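Local coordinates for protein fatty acid synthase 1, isoform A (Drosophila melanogaster, PDB 6FN6) that probably builds long-chain saturated fatty acids from acetyl-CoA and malonyl-CoA using NADPH, this chain being its dehydratase, enoylreductase and ketoreductase region, at residues 398-403 and 443-448; 118-123 and 226-231; 606-611 and 891-896. All coordinates share one frame; numbering follows the deposited sequence.

Contact 1. Residues 398-403 and 443-448; sequences IRENGF and ARKAVD
Phe403 and Arg444 lie opposite each other on neighbouring strands that run nearly antiparallel, with 400-403 and 443-445 heading 167° apart. The strand order, with the antiparallel hairpin 426-433/438-445 next to strand 402-409, is consistent with the methyltransferase-like fold of the non-catalytic pseudo-methyltransferase domain of animal fatty acid synthases. A type I turn from Arg399 to Gly402, closed by Gly402 N to Arg399 O (2.7 Å), leads the chain into strand 402-409. There Phe403 CA makes a CA-H...O contact with Ala443 O (3.3 Å).

Arg444 is long enough to serve both the turn and the ring. With CG anti to its backbone N (chi1 -166°) and the chain extended to NE, its shaft crosses one face of Phe403, and its guanidinium lies 23° from parallel to the ring. Arg444 NE donates to Asn401 O at 3.3 Å, nearly straight and in the guanidinium plane, though NE stands above the plane of that carbonyl. NH1 bonds to Lys538 O outside the two segments, so NE and NH1 together restrict how the guanidinium can turn.

Toward solvent, the aliphatic part of Lys445 passes the poorly ordered Glu400. Between the two backbones a water accepts from Lys445 N and donates to Glu400 O (3.0 Å) and Gly402 O (2.9 Å).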
ATOM      1  N   ILE A 398      60.987  33.054  43.921  1.00 60.33           N
ATOM      2  CA  ILE A 398      61.209  31.701  43.420  1.00 55.66           C
ATOM      3  C   ILE A 398      61.924  30.858  44.464  1.00 57.39           C
ATOM      4  O   ILE A 398      62.628  31.385  45.330  1.00 58.16           O
ATOM      5  CB  ILE A 398      62.016  31.715  42.107  1.00 54.27           C
ATOM      6  CG1 ILE A 398      63.343  32.461  42.298  1.00 52.66           C
ATOM      7  CG2 ILE A 398      61.199  32.340  40.988  1.00 53.51           C
ATOM      8  CD1 ILE A 398      64.361  32.191  41.209  1.00 50.71           C
ATOM      9  N   ARG A 399      61.748  29.544  44.378  1.00 56.51           N
ATOM     10  CA  ARG A 399      62.539  28.634  45.188  1.00 60.37           C
ATOM     11  C   ARG A 399      63.985  28.685  44.697  1.00 53.10           C
ATOM     12  O   ARG A 399      64.254  29.171  43.599  1.00 46.26           O
ATOM     13  CB  ARG A 399      61.973  27.210  45.142  1.00 62.58           C
ATOM     14  CG  ARG A 399      61.777  26.625  43.760  1.00 62.53           C
ATOM     15  CD  ARG A 399      61.029  25.300  43.850  1.00 63.35           C
ATOM     16  NE  ARG A 399      59.663  25.476  44.342  1.00 66.04           N
ATOM     17  CZ  ARG A 399      58.934  24.517  44.907  1.00 68.75           C
ATOM     18  NH1 ARG A 399      57.702  24.780  45.320  1.00 69.97           N
ATOM     19  NH2 ARG A 399      59.432  23.299  45.070  1.00 69.84           N
ATOM     20  N   GLU A 400      64.907  28.185  45.513  1.00 76.04           N
ATOM     21  CA  GLU A 400      66.339  28.336  45.256  1.00 80.98           C
ATOM     22  C   GLU A 400      66.736  27.918  43.841  1.00 82.57           C
ATOM     23  O   GLU A 400      67.531  28.596  43.191  1.00 72.85           O
ATOM     24  CB  GLU A 400      67.140  27.522  46.276  1.00 90.78           C
ATOM     25  CG  GLU A 400      68.617  27.886  46.354  1.00 98.37           C
ATOM     26  CD  GLU A 400      68.850  29.281  46.905  1.00102.86           C
ATOM     27  OE1 GLU A 400      67.869  29.927  47.331  1.00103.62           O
ATOM     28  OE2 GLU A 400      70.015  29.733  46.913  1.00105.10           O
ATOM     29  N   ASN A 401      66.191  26.802  43.369  1.00 56.10           N
ATOM     30  CA  ASN A 401      66.501  26.305  42.030  1.00 59.83           C
ATOM     31  C   ASN A 401      65.474  26.759  40.985  1.00 54.29           C
ATOM     32  O   ASN A 401      65.392  26.188  39.895  1.00 53.51           O
ATOM     33  CB  ASN A 401      66.597  24.777  42.043  1.00 68.44           C
ATOM     34  CG  ASN A 401      65.376  24.120  42.653  1.00 76.97           C
ATOM     35  OD1 ASN A 401      64.314  24.731  42.763  1.00 80.08           O
ATOM     36  ND2 ASN A 401      65.522  22.863  43.056  1.00 80.13           N
ATOM     37  N   GLY A 402      64.699  27.788  41.315  1.00 53.53           N
ATOM     38  CA  GLY A 402      63.678  28.290  40.414  1.00 42.47           C
ATOM     39  C   GLY A 402      64.257  29.032  39.225  1.00 39.56           C
ATOM     40  O   GLY A 402      65.456  29.304  39.177  1.00 39.59           O
ATOM     41  N   PHE A 403      63.403  29.362  38.261  1.00 40.13           N
ATOM     42  CA  PHE A 403      63.850  30.031  37.042  1.00 38.33           C
ATOM     43  C   PHE A 403      63.252  31.428  36.899  1.00 38.90           C
ATOM     44  O   PHE A 403      62.311  31.789  37.605  1.00 39.68           O
ATOM     45  CB  PHE A 403      63.488  29.194  35.816  1.00 37.21           C
ATOM     46  CG  PHE A 403      64.264  27.913  35.707  1.00 36.66           C
ATOM     47  CD1 PHE A 403      63.836  26.770  36.362  1.00 36.72           C
ATOM     48  CD2 PHE A 403      65.424  27.851  34.954  1.00 36.25           C
ATOM     49  CE1 PHE A 403      64.546  25.589  36.263  1.00 36.37           C
ATOM     50  CE2 PHE A 403      66.139  26.675  34.852  1.00 35.93           C
ATOM     51  CZ  PHE A 403      65.699  25.541  35.508  1.00 35.99           C
ATOM     52  N   ALA A 443      66.726  32.414  33.133  1.00 38.49           N
ATOM     53  CA  ALA A 443      67.802  32.618  34.098  1.00 37.85           C
ATOM     54  C   ALA A 443      67.626  31.735  35.326  1.00 38.06           C
ATOM     55  O   ALA A 443      66.515  31.320  35.655  1.00 37.99           O
ATOM     56  CB  ALA A 443      67.870  34.079  34.507  1.00 38.76           C
ATOM     57  N   ARG A 444      68.740  31.470  36.004  1.00 43.56           N
ATOM     58  CA  ARG A 444      68.774  30.573  37.152  1.00 45.98           C
ATOM     59  C   ARG A 444      70.041  30.841  37.964  1.00 49.20           C
ATOM     60  O   ARG A 444      71.047  31.282  37.409  1.00 47.74           O
ATOM     61  CB  ARG A 444      68.744  29.115  36.685  1.00 42.28           C
ATOM     62  CG  ARG A 444      68.448  28.089  37.766  1.00 41.68           C
ATOM     63  CD  ARG A 444      68.756  26.681  37.263  1.00 41.12           C
ATOM     64  NE  ARG A 444      67.926  25.653  37.887  1.00 42.08           N
ATOM     65  CZ  ARG A 444      68.014  24.354  37.613  1.00 40.07           C
ATOM     66  NH1 ARG A 444      68.912  23.916  36.740  1.00 38.73           N
ATOM     67  NH2 ARG A 444      67.215  23.487  38.222  1.00 37.78           N
ATOM     68  N   LYS A 445      69.993  30.602  39.273  1.00 51.03           N
ATOM     69  CA  LYS A 445      71.200  30.690  40.091  1.00 53.65           C
ATOM     70  C   LYS A 445      72.127  29.534  39.726  1.00 48.13           C
ATOM     71  O   LYS A 445      71.684  28.396  39.579  1.00 48.07           O
ATOM     72  CB  LYS A 445      70.872  30.657  41.588  1.00 60.90           C
ATOM     73  CG  LYS A 445      70.337  31.969  42.150  1.00 68.83           C
ATOM     74  CD  LYS A 445      70.223  31.925  43.671  1.00 75.76           C
ATOM     75  CE  LYS A 445      71.414  32.589  44.352  1.00 79.21           C
ATOM     76  NZ  LYS A 445      71.421  34.070  44.165  1.00 80.45           N
ATOM     77  N   ALA A 446      73.412  29.828  39.568  1.00 51.39           N
ATOM     78  CA  ALA A 446      74.395  28.805  39.232  1.00 49.06           C
ATOM     79  C   ALA A 446      74.723  27.930  40.444  1.00 47.17           C
ATOM     80  O   ALA A 446      74.458  28.310  41.585  1.00 49.96           O
ATOM     81  CB  ALA A 446      75.656  29.447  38.688  1.00 49.47           C
ATOM     82  N   VAL A 447      75.279  26.750  40.184  1.00 41.98           N
ATOM     83  CA  VAL A 447      75.754  25.868  41.246  1.00 43.03           C
ATOM     84  C   VAL A 447      77.265  25.727  41.135  1.00 43.66           C
ATOM     85  O   VAL A 447      77.831  25.851  40.049  1.00 43.10           O
ATOM     86  CB  VAL A 447      75.079  24.480  41.199  1.00 42.72           C
ATOM     87  CG1 VAL A 447      73.572  24.611  41.312  1.00 42.19           C
ATOM     88  CG2 VAL A 447      75.479  23.720  39.931  1.00 41.92           C
ATOM     89  N   ASP A 448      77.909  25.468  42.270  1.00 49.10           N
ATOM     90  CA  ASP A 448      79.357  25.335  42.324  1.00 51.95           C
ATOM     91  C   ASP A 448      79.771  23.872  42.203  1.00 49.52           C
ATOM     92  O   ASP A 448      79.487  23.065  43.087  1.00 52.17           O
ATOM     93  CB  ASP A 448      79.887  25.936  43.628  1.00 56.94           C
ATOM     94  CG  ASP A 448      81.400  26.004  43.674  1.00 57.65           C
ATOM     95  OD1 ASP A 448      82.052  25.818  42.627  1.00 57.07           O
ATOM     96  OD2 ASP A 448      81.937  26.263  44.766  1.00 58.15           O
TER
HETATM   97  O   HOH W   1      67.889  30.037  40.623  1.00 34.41           O

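Contact 2. Residues 118-123 and 226-231; sequences EEQTPS and QWYSDI
Gln120 reaches from an irregular loop to Gln226, Trp227 and Tyr228 at the end of strand 223-228. The dehydratase has a double-hotdog fold. Residues 118-123 belong to the connection between its predicted N- and C-terminal hotdog halves, and strand 223-228 belongs to the second half.

With CG anti to its carbonyl carbon (chi1 -68°) and the chain extended through chi2, Gln120 carries its amide right across to the strand. NE2 then donates twice. One bond, Gln120 NE2 to Gln226 OE1 (3.2 Å), is nearly straight and lies in the planes of both amides, although those planes are themselves turned 65° apart. The other, Gln120 NE2 to Trp227 O (3.2 Å), has NE2 well above the plane of that carbonyl. Glutamine suits the place because one terminal nitrogen can serve a side chain and a backbone oxygen together.

The Gln226 chain bends at chi2, which turns OE1 to the loop. Gln226 OE1 also receives a weak bond from Gln120 N (3.3 Å), so backbone and side-chain nitrogens of Gln120 meet at one oxygen. NE2 of Gln226 turns instead to Thr161 OG1, a weak bond within the hotdog half, and passes the aliphatic CG of Glu119 at 3.8 Å.

Tyr228 offers the loop both a surface and a donor. The Gln120 amide lies over one face of the ring, offset toward the rim and 24° from parallel, with Gln120 CG 3.7 Å from Tyr228 CE2, while Leu117 also packs on this side chain. Glu118 O lies at the ring's edge, in its plane, and accepts from Tyr228 OH at 2.9 Å, with OH well above the plane of the Glu118 carbonyl.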
ATOM      1  N   GLU A 118      17.765 -27.916   8.160  1.00 82.33           N
ATOM      2  CA  GLU A 118      18.845 -28.711   8.727  1.00 89.64           C
ATOM      3  C   GLU A 118      20.106 -27.870   8.905  1.00 86.48           C
ATOM      4  O   GLU A 118      20.319 -26.893   8.186  1.00 81.51           O
ATOM      5  CB  GLU A 118      19.140 -29.919   7.835  1.00100.91           C
ATOM      6  CG  GLU A 118      18.113 -31.037   7.946  1.00110.11           C
ATOM      7  CD  GLU A 118      18.189 -31.769   9.272  1.00114.91           C
ATOM      8  OE1 GLU A 118      19.067 -31.425  10.092  1.00115.75           O
ATOM      9  OE2 GLU A 118      17.374 -32.690   9.491  1.00118.06           O
ATOM     10  N   GLU A 119      20.931 -28.256   9.873  1.00 64.45           N
ATOM     11  CA  GLU A 119      22.159 -27.530  10.184  1.00 63.16           C
ATOM     12  C   GLU A 119      23.078 -27.398   8.973  1.00 57.99           C
ATOM     13  O   GLU A 119      23.132 -28.280   8.117  1.00 58.76           O
ATOM     14  CB  GLU A 119      22.910 -28.228  11.320  1.00 73.69           C
ATOM     15  CG  GLU A 119      22.229 -28.116  12.676  1.00 84.21           C
ATOM     16  CD  GLU A 119      23.096 -28.632  13.809  1.00 94.31           C
ATOM     17  OE1 GLU A 119      24.263 -28.196  13.913  1.00 97.67           O
ATOM     18  OE2 GLU A 119      22.613 -29.473  14.596  1.00 98.19           O
ATOM     19  N   GLN A 120      23.800 -26.283   8.916  1.00 67.97           N
ATOM     20  CA  GLN A 120      24.764 -26.036   7.852  1.00 63.18           C
ATOM     21  C   GLN A 120      26.150 -26.530   8.257  1.00 62.20           C
ATOM     22  O   GLN A 120      26.456 -26.636   9.446  1.00 58.66           O
ATOM     23  CB  GLN A 120      24.822 -24.545   7.511  1.00 58.59           C
ATOM     24  CG  GLN A 120      23.563 -24.000   6.860  1.00 57.50           C
ATOM     25  CD  GLN A 120      23.568 -22.484   6.763  1.00 54.13           C
ATOM     26  OE1 GLN A 120      23.639 -21.921   5.670  1.00 52.91           O
ATOM     27  NE2 GLN A 120      23.495 -21.816   7.908  1.00 52.39           N
ATOM     28  N   THR A 121      26.984 -26.833   7.268  1.00 64.19           N
ATOM     29  CA  THR A 121      28.366 -27.218   7.532  1.00 62.12           C
ATOM     30  C   THR A 121      29.193 -25.965   7.815  1.00 56.60           C
ATOM     31  O   THR A 121      29.208 -25.045   6.999  1.00 57.07           O
ATOM     32  CB  THR A 121      28.991 -27.979   6.349  1.00 66.16           C
ATOM     33  OG1 THR A 121      28.139 -29.061   5.956  1.00 68.81           O
ATOM     34  CG2 THR A 121      30.354 -28.532   6.735  1.00 68.93           C
ATOM     35  N   PRO A 122      29.875 -25.917   8.975  1.00 43.96           N
ATOM     36  CA  PRO A 122      30.661 -24.716   9.290  1.00 41.14           C
ATOM     37  C   PRO A 122      31.674 -24.357   8.210  1.00 41.89           C
ATOM     38  O   PRO A 122      32.238 -25.247   7.578  1.00 42.58           O
ATOM     39  CB  PRO A 122      31.375 -25.093  10.593  1.00 41.80           C
ATOM     40  CG  PRO A 122      30.523 -26.140  11.209  1.00 43.47           C
ATOM     41  CD  PRO A 122      29.935 -26.911  10.062  1.00 45.77           C
ATOM     42  N   SER A 123      31.888 -23.061   8.006  1.00 49.60           N
ATOM     43  CA  SER A 123      32.869 -22.586   7.038  1.00 49.27           C
ATOM     44  C   SER A 123      34.283 -22.807   7.561  1.00 50.22           C
ATOM     45  O   SER A 123      34.576 -22.523   8.722  1.00 48.87           O
ATOM     46  CB  SER A 123      32.648 -21.103   6.733  1.00 51.05           C
ATOM     47  OG  SER A 123      33.589 -20.632   5.783  1.00 52.02           O
ATOM     48  N   GLN A 226      21.876 -20.594  13.296  1.00 52.78           N
ATOM     49  CA  GLN A 226      22.059 -20.733  11.855  1.00 48.62           C
ATOM     50  C   GLN A 226      21.631 -19.474  11.114  1.00 45.76           C
ATOM     51  O   GLN A 226      20.668 -18.813  11.498  1.00 46.99           O
ATOM     52  CB  GLN A 226      21.273 -21.934  11.327  1.00 53.84           C
ATOM     53  CG  GLN A 226      21.570 -23.242  12.041  1.00 57.44           C
ATOM     54  CD  GLN A 226      22.960 -23.765  11.741  1.00 60.35           C
ATOM     55  OE1 GLN A 226      23.534 -23.466  10.694  1.00 63.15           O
ATOM     56  NE2 GLN A 226      23.508 -24.551  12.659  1.00 60.95           N
ATOM     57  N   TRP A 227      22.363 -19.144  10.055  1.00 44.46           N
ATOM     58  CA  TRP A 227      22.011 -18.027   9.189  1.00 42.63           C
ATOM     59  C   TRP A 227      21.951 -18.477   7.736  1.00 42.99           C
ATOM     60  O   TRP A 227      22.977 -18.767   7.123  1.00 46.43           O
ATOM     61  CB  TRP A 227      23.011 -16.884   9.350  1.00 43.10           C
ATOM     62  CG  TRP A 227      22.967 -15.877   8.232  1.00 39.29           C
ATOM     63  CD1 TRP A 227      23.992 -15.535   7.398  1.00 36.51           C
ATOM     64  CD2 TRP A 227      21.841 -15.092   7.822  1.00 39.33           C
ATOM     65  NE1 TRP A 227      23.577 -14.583   6.502  1.00 37.85           N
ATOM     66  CE2 TRP A 227      22.259 -14.294   6.739  1.00 38.63           C
ATOM     67  CE3 TRP A 227      20.519 -14.986   8.267  1.00 42.57           C
ATOM     68  CZ2 TRP A 227      21.402 -13.403   6.092  1.00 39.15           C
ATOM     69  CZ3 TRP A 227      19.670 -14.098   7.624  1.00 42.75           C
ATOM     70  CH2 TRP A 227      20.116 -13.319   6.548  1.00 40.73           C
ATOM     71  N   TYR A 228      20.734 -18.544   7.202  1.00 44.77           N
ATOM     72  CA  TYR A 228      20.508 -18.916   5.807  1.00 46.44           C
ATOM     73  C   TYR A 228      20.288 -17.664   4.963  1.00 47.21           C
ATOM     74  O   TYR A 228      19.216 -17.062   5.001  1.00 44.09           O
ATOM     75  CB  TYR A 228      19.310 -19.855   5.691  1.00 42.38           C
ATOM     76  CG  TYR A 228      19.362 -21.032   6.638  1.00 42.62           C
ATOM     77  CD1 TYR A 228      18.851 -20.934   7.926  1.00 41.75           C
ATOM     78  CD2 TYR A 228      19.920 -22.242   6.246  1.00 44.89           C
ATOM     79  CE1 TYR A 228      18.896 -22.006   8.796  1.00 45.84           C
ATOM     80  CE2 TYR A 228      19.968 -23.321   7.111  1.00 45.74           C
ATOM     81  CZ  TYR A 228      19.455 -23.197   8.385  1.00 44.33           C
ATOM     82  OH  TYR A 228      19.501 -24.266   9.249  1.00 44.86           O
ATOM     83  N   SER A 229      21.309 -17.277   4.208  1.00 45.49           N
ATOM     84  CA  SER A 229      21.297 -16.013   3.474  1.00 47.92           C
ATOM     85  C   SER A 229      20.303 -15.995   2.308  1.00 49.57           C
ATOM     86  O   SER A 229      19.764 -14.939   1.967  1.00 47.16           O
ATOM     87  CB  SER A 229      22.704 -15.699   2.955  1.00 48.22           C
ATOM     88  OG  SER A 229      23.188 -16.738   2.124  1.00 50.46           O
ATOM     89  N   ASP A 230      20.062 -17.149   1.694  1.00 49.12           N
ATOM     90  CA  ASP A 230      19.157 -17.218   0.551  1.00 48.68           C
ATOM     91  C   ASP A 230      17.715 -16.911   0.955  1.00 41.33           C
ATOM     92  O   ASP A 230      17.038 -16.117   0.300  1.00 39.02           O
ATOM     93  CB  ASP A 230      19.221 -18.599  -0.106  1.00 55.34           C
ATOM     94  CG  ASP A 230      20.537 -18.849  -0.808  1.00 56.91           C
ATOM     95  OD1 ASP A 230      21.489 -18.073  -0.576  1.00 55.99           O
ATOM     96  OD2 ASP A 230      20.621 -19.822  -1.590  1.00 58.61           O
ATOM     97  N   ILE A 231      17.252 -17.542   2.029  1.00 46.88           N
ATOM     98  CA  ILE A 231      15.872 -17.388   2.479  1.00 44.70           C
ATOM     99  C   ILE A 231      15.750 -16.307   3.553  1.00 41.95           C
ATOM    100  O   ILE A 231      14.643 -15.935   3.943  1.00 41.71           O
ATOM    101  CB  ILE A 231      15.306 -18.729   2.988  1.00 45.61           C
ATOM    102  CG1 ILE A 231      16.130 -19.252   4.169  1.00 45.43           C
ATOM    103  CG2 ILE A 231      15.293 -19.751   1.856  1.00 44.76           C
ATOM    104  CD1 ILE A 231      15.516 -20.453   4.866  1.00 46.47           C
TER

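Contact 3. Residues 606-611 and 891-896; sequences VYYAPI and KVVIKV
Ile611 and Ile894 both place CG1 anti to their carbonyl carbons (chi1 -54° and -71°), and this brings their branches together across two antiparallel strands until the CD1 atoms meet at 3.6 Å. The strands, 608-611 and 891-895, belong to the GroES-like catalytic domain expected of an enoylreductase of the medium-chain dehydrogenase family. The second of them comes after the parallel six-stranded sheet (strands 710-713 to 830-833), probably the nucleotide-binding part, and returns the chain to the sheet begun by the first.

Their axes come within 4.4 Å, with directions 142° apart. Ala609 and Ile894 form a hydrogen-bonded pair through Ala609 N to Ile894 O (3.1 Å) and Ile894 N to Ala609 O (3.0 Å). Pro610 faces Val893 in a non-hydrogen-bonded pair, so its missing N-H costs no bond to this partner strand. At one end Tyr607 and Tyr608 form a classic bulge opposite Ala644 as the chain turns, and Val896 N still reaches Tyr607 O, though weakly.

Each face of the sheet has its own packing. Ile611, Val892 and Ile894 make an aliphatic layer under helix 876-885, where these branched side chains meet Val876, Ala879, Phe880 and Met883; the small Ala609 shares this face. Ile611 CD1 also touches Val892 CG1 at 3.7 Å. The other face carries Tyr608, Pro610, Val893 and Lys895. Tyr608 and Lys895 lie side by side, pointing the same way, while Met682 of helix 682-685 packs on the tyrosine. The length of a lysine suits this margin, since the methylenes pack and the amine makes a long, weak ion pair with Asp898. Val893 CG1 meets the edge of the Tyr608 ring at CD2, 3.7 Å away.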
ATOM      1  N   VAL A 606      37.638  17.750 -15.271  1.00 46.52           N
ATOM      2  CA  VAL A 606      36.364  18.297 -14.829  1.00 44.28           C
ATOM      3  C   VAL A 606      36.416  19.818 -14.822  1.00 46.00           C
ATOM      4  O   VAL A 606      37.354  20.416 -14.293  1.00 46.40           O
ATOM      5  CB  VAL A 606      35.982  17.758 -13.439  1.00 40.58           C
ATOM      6  CG1 VAL A 606      34.646  18.335 -12.978  1.00 40.19           C
ATOM      7  CG2 VAL A 606      35.926  16.241 -13.456  1.00 40.06           C
ATOM      8  N   TYR A 607      35.397  20.433 -15.416  1.00 46.58           N
ATOM      9  CA  TYR A 607      35.261  21.883 -15.420  1.00 47.93           C
ATOM     10  C   TYR A 607      34.068  22.293 -14.565  1.00 46.03           C
ATOM     11  O   TYR A 607      34.162  23.198 -13.736  1.00 47.75           O
ATOM     12  CB  TYR A 607      35.089  22.405 -16.844  1.00 53.64           C
ATOM     13  CG  TYR A 607      36.389  22.543 -17.600  1.00 58.42           C
ATOM     14  CD1 TYR A 607      37.125  21.420 -17.956  1.00 60.98           C
ATOM     15  CD2 TYR A 607      36.883  23.791 -17.961  1.00 61.78           C
ATOM     16  CE1 TYR A 607      38.314  21.535 -18.648  1.00 65.45           C
ATOM     17  CE2 TYR A 607      38.072  23.916 -18.655  1.00 65.35           C
ATOM     18  CZ  TYR A 607      38.783  22.784 -18.994  1.00 67.58           C
ATOM     19  OH  TYR A 607      39.967  22.895 -19.685  1.00 70.67           O
ATOM     20  N   TYR A 608      32.945  21.613 -14.777  1.00 43.65           N
ATOM     21  CA  TYR A 608      31.721  21.906 -14.046  1.00 43.24           C
ATOM     22  C   TYR A 608      31.143  20.633 -13.443  1.00 41.58           C
ATOM     23  O   TYR A 608      30.930  19.647 -14.145  1.00 41.29           O
ATOM     24  CB  TYR A 608      30.701  22.571 -14.973  1.00 44.67           C
ATOM     25  CG  TYR A 608      31.080  23.988 -15.336  1.00 46.88           C
ATOM     26  CD1 TYR A 608      31.907  24.249 -16.419  1.00 48.96           C
ATOM     27  CD2 TYR A 608      30.627  25.063 -14.583  1.00 50.54           C
ATOM     28  CE1 TYR A 608      32.264  25.538 -16.749  1.00 53.56           C
ATOM     29  CE2 TYR A 608      30.979  26.357 -14.907  1.00 54.66           C
ATOM     30  CZ  TYR A 608      31.798  26.589 -15.989  1.00 55.93           C
ATOM     31  OH  TYR A 608      32.152  27.878 -16.314  1.00 58.70           O
ATOM     32  N   ALA A 609      30.913  20.657 -12.133  1.00 42.37           N
ATOM     33  CA  ALA A 609      30.332  19.520 -11.429  1.00 41.35           C
ATOM     34  C   ALA A 609      29.094  19.974 -10.664  1.00 45.10           C
ATOM     35  O   ALA A 609      29.208  20.706  -9.680  1.00 46.05           O
ATOM     36  CB  ALA A 609      31.347  18.901 -10.480  1.00 39.84           C
ATOM     37  N   PRO A 610      27.904  19.553 -11.118  1.00 45.62           N
ATOM     38  CA  PRO A 610      26.686  19.896 -10.376  1.00 47.13           C
ATOM     39  C   PRO A 610      26.485  19.085  -9.102  1.00 47.77           C
ATOM     40  O   PRO A 610      26.935  17.942  -9.013  1.00 44.32           O
ATOM     41  CB  PRO A 610      25.565  19.586 -11.376  1.00 45.19           C
ATOM     42  CG  PRO A 610      26.217  19.561 -12.705  1.00 43.35           C
ATOM     43  CD  PRO A 610      27.593  19.043 -12.464  1.00 43.89           C
ATOM     44  N   ILE A 611      25.811  19.683  -8.124  1.00 48.39           N
ATOM     45  CA  ILE A 611      25.377  18.953  -6.942  1.00 50.71           C
ATOM     46  C   ILE A 611      23.948  18.477  -7.159  1.00 50.27           C
ATOM     47  O   ILE A 611      23.105  19.220  -7.665  1.00 50.53           O
ATOM     48  CB  ILE A 611      25.471  19.811  -5.668  1.00 52.67           C
ATOM     49  CG1 ILE A 611      26.873  20.394  -5.501  1.00 53.77           C
ATOM     50  CG2 ILE A 611      25.105  18.991  -4.443  1.00 52.59           C
ATOM     51  CD1 ILE A 611      26.929  21.883  -5.696  1.00 57.54           C
ATOM     52  N   LYS A 891      19.687  23.964 -11.740  1.00 54.88           N
ATOM     53  CA  LYS A 891      20.808  23.157 -11.274  1.00 49.82           C
ATOM     54  C   LYS A 891      21.857  23.987 -10.538  1.00 49.19           C
ATOM     55  O   LYS A 891      22.211  25.085 -10.970  1.00 50.20           O
ATOM     56  CB  LYS A 891      21.459  22.432 -12.452  1.00 49.64           C
ATOM     57  CG  LYS A 891      22.298  21.227 -12.059  1.00 49.18           C
ATOM     58  CD  LYS A 891      21.456  20.180 -11.345  1.00 50.91           C
ATOM     59  CE  LYS A 891      21.759  18.774 -11.832  1.00 51.53           C
ATOM     60  NZ  LYS A 891      20.805  17.780 -11.264  1.00 52.17           N
ATOM     61  N   VAL A 892      22.352  23.445  -9.429  1.00 46.01           N
ATOM     62  CA  VAL A 892      23.441  24.056  -8.676  1.00 46.07           C
ATOM     63  C   VAL A 892      24.760  23.479  -9.173  1.00 46.42           C
ATOM     64  O   VAL A 892      24.966  22.267  -9.117  1.00 45.48           O
ATOM     65  CB  VAL A 892      23.267  23.818  -7.160  1.00 44.84           C
ATOM     66  CG1 VAL A 892      24.387  24.484  -6.367  1.00 45.10           C
ATOM     67  CG2 VAL A 892      21.907  24.322  -6.694  1.00 45.30           C
ATOM     68  N   VAL A 893      25.655  24.344  -9.646  1.00 61.85           N
ATOM     69  CA  VAL A 893      26.893  23.888 -10.276  1.00 61.59           C
ATOM     70  C   VAL A 893      28.139  24.487  -9.622  1.00 63.04           C
ATOM     71  O   VAL A 893      28.170  25.667  -9.273  1.00 64.50           O
ATOM     72  CB  VAL A 893      26.888  24.204 -11.784  1.00 60.96           C
ATOM     73  CG1 VAL A 893      28.047  23.495 -12.478  1.00 58.85           C
ATOM     74  CG2 VAL A 893      25.555  23.810 -12.413  1.00 60.72           C
ATOM     75  N   ILE A 894      29.170  23.659  -9.468  1.00 45.52           N
ATOM     76  CA  ILE A 894      30.457  24.121  -8.953  1.00 45.58           C
ATOM     77  C   ILE A 894      31.440  24.310 -10.099  1.00 46.68           C
ATOM     78  O   ILE A 894      31.697  23.388 -10.874  1.00 46.31           O
ATOM     79  CB  ILE A 894      31.023  23.153  -7.901  1.00 43.71           C
ATOM     80  CG1 ILE A 894      30.194  23.235  -6.622  1.00 42.98           C
ATOM     81  CG2 ILE A 894      32.487  23.486  -7.595  1.00 43.82           C
ATOM     82  CD1 ILE A 894      30.528  22.177  -5.598  1.00 41.20           C
ATOM     83  N   LYS A 895      31.991  25.517 -10.186  1.00 69.79           N
ATOM     84  CA  LYS A 895      32.945  25.868 -11.230  1.00 71.00           C
ATOM     85  C   LYS A 895      34.359  25.470 -10.819  1.00 68.17           C
ATOM     86  O   LYS A 895      35.068  26.241 -10.172  1.00 71.18           O
ATOM     87  CB  LYS A 895      32.873  27.370 -11.516  1.00 76.76           C
ATOM     88  CG  LYS A 895      33.865  27.888 -12.550  1.00 80.02           C
ATOM     89  CD  LYS A 895      34.227  29.341 -12.272  1.00 84.15           C
ATOM     90  CE  LYS A 895      33.030  30.263 -12.441  1.00 89.08           C
ATOM     91  NZ  LYS A 895      33.364  31.675 -12.109  1.00 91.63           N
ATOM     92  N   VAL A 896      34.761  24.262 -11.195  1.00 51.90           N
ATOM     93  CA  VAL A 896      36.094  23.773 -10.878  1.00 48.62           C
ATOM     94  C   VAL A 896      37.121  24.498 -11.746  1.00 50.45           C
ATOM     95  O   VAL A 896      38.169  24.926 -11.261  1.00 49.48           O
ATOM     96  CB  VAL A 896      36.187  22.248 -11.066  1.00 46.81           C
ATOM     97  CG1 VAL A 896      37.551  21.740 -10.632  1.00 45.93           C
ATOM     98  CG2 VAL A 896      35.078  21.543 -10.289  1.00 45.81           C
TER

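How the contacts relate
The three contacts follow one another along the chain and stand in three separate domains: contact 2 in the dehydratase, contact 1 in what is probably the pseudo-methyltransferase domain and contact 3 in the enoylreductase. Contacts 1 and 2 are the farthest apart, with centres about 76 Å from each other on opposite sides of the chain's centre; contacts 2 and 3 have centres about 48 Å apart. No secondary-structure element is shared. Contact 3 is buried, pairs two strands by backbone bonds and packs mainly aliphatic side chains. Contact 2, at the surface, joins an irregular loop to a strand end through amides and a hydroxyl. Contact 1 is intermediate, with an arginine over an aromatic ring inside and a water-bridged outer margin.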